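Local coordinates for protein cell division inhibitor SulA (Pseudomonas aeruginosa, PDB 1OFU) that probably halts cell division during the SOS response by binding FtsZ and blocking its polymerization into the Z ring, at residues D[63-66]-D[70-73]. Residues are numbered along the deposited sequence; the frame is centred on the assembly and turned at random.
Sequences LQAK and AALA
Ala65 and Ala71 bring the two backbones together, with 5.2 Å between Ala65 CA and Ala71 CA. Leu63 ends strand 60-63, outermost in this chain's parallel sheet. Gln64 and Ala65 stay extended, and Lys66 turns to helical angles. Residues 70-73 form part of the first turns of helix 68-80, which follows this loop. Asp67 OD1 accepts a hydrogen bond from Ala70 N near the start of this helix.

The Ala65 methyl group points at the helix and rests on its backbone between Ala70 and Ala71. Its CB lies 3.6 Å from Ala71 N. It also meets both neighbouring methyls, Ala65 CB to Ala71 CB at 3.9 Å and Ala65 CB to Ala70 CB at 4.1 Å. Lys66 adds its CG methylene, 3.8 Å from Ala70 CB. Its chi1 of 57° turns CG toward that methyl, flanked by N and C of its own residue. Beyond CG the chain leads away from the helix, with a bend at chi3.

Residues 64-66 belong to an FtsZ-binding region. With no polar bond between the two segments, they meet by van der Waals contact alone, and the small Ala65 methyl lets the loop come close to the helix backbone.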
loop_
_atom_site.group_PDB
_atom_site.type_symbol
_atom_site.label_atom_id
_atom_site.label_comp_id
_atom_site.label_asym_id
_atom_site.label_seq_id
_atom_site.Cartn_x
_atom_site.Cartn_y
_atom_site.Cartn_z
ATOM N N LEU D 63 20.144 -8.110 2.476
ATOM C CA LEU D 63 21.350 -8.844 2.851
ATOM C C LEU D 63 21.178 -10.336 2.632
ATOM O O LEU D 63 20.081 -10.873 2.780
ATOM C CB LEU D 63 21.686 -8.597 4.322
ATOM C CG LEU D 63 21.654 -7.153 4.821
ATOM C CD1 LEU D 63 22.064 -7.130 6.287
ATOM C CD2 LEU D 63 22.584 -6.280 3.986
ATOM N N GLN D 64 22.269 -11.008 2.286
ATOM C CA GLN D 64 22.226 -12.445 2.062
ATOM C C GLN D 64 22.852 -13.213 3.215
ATOM O O GLN D 64 23.566 -12.644 4.041
ATOM C CB GLN D 64 22.936 -12.806 0.757
ATOM C CG GLN D 64 22.046 -12.713 -0.468
ATOM C CD GLN D 64 20.726 -13.441 -0.267
ATOM O OE1 GLN D 64 20.685 -14.532 0.314
ATOM N NE2 GLN D 64 19.637 -12.845 -0.752
ATOM N N ALA D 65 22.565 -14.509 3.262
ATOM C CA ALA D 65 23.082 -15.399 4.296
ATOM C C ALA D 65 23.140 -16.795 3.689
ATOM O O ALA D 65 22.283 -17.157 2.887
ATOM C CB ALA D 65 22.163 -15.385 5.506
ATOM N N LYS D 66 24.143 -17.580 4.072
ATOM C CA LYS D 66 24.306 -18.925 3.526
ATOM C C LYS D 66 23.224 -19.922 3.932
ATOM O O LYS D 66 22.842 -20.780 3.136
ATOM C CB LYS D 66 25.684 -19.487 3.892
ATOM C CG LYS D 66 25.973 -19.543 5.380
ATOM C CD LYS D 66 27.285 -20.269 5.660
ATOM C CE LYS D 66 28.466 -19.577 4.986
ATOM N NZ LYS D 66 29.756 -20.266 5.282
ATOM N N ALA D 70 22.561 -18.916 9.721
ATOM C CA ALA D 70 23.262 -17.666 9.433
ATOM C C ALA D 70 22.272 -16.508 9.304
ATOM O O ALA D 70 22.528 -15.398 9.769
ATOM C CB ALA D 70 24.079 -17.805 8.152
ATOM N N ALA D 71 21.138 -16.771 8.669
ATOM C CA ALA D 71 20.122 -15.742 8.501
ATOM C C ALA D 71 19.579 -15.321 9.865
ATOM O O ALA D 71 19.289 -14.149 10.094
ATOM C CB ALA D 71 18.994 -16.265 7.618
ATOM N N LEU D 72 19.456 -16.284 10.773
ATOM C CA LEU D 72 18.945 -16.014 12.115
ATOM C C LEU D 72 19.907 -15.101 12.875
ATOM O O LEU D 72 19.490 -14.133 13.516
ATOM C CB LEU D 72 18.770 -17.326 12.889
ATOM C CG LEU D 72 17.767 -17.381 14.047
ATOM C CD1 LEU D 72 18.158 -18.532 14.958
ATOM C CD2 LEU D 72 17.747 -16.087 14.832
ATOM N N ALA D 73 21.198 -15.413 12.805
ATOM C CA ALA D 73 22.194 -14.596 13.492
ATOM C C ALA D 73 22.269 -13.225 12.832
ATOM O O ALA D 73 22.367 -12.204 13.515
ATOM C CB ALA D 73 23.562 -15.283 13.451
#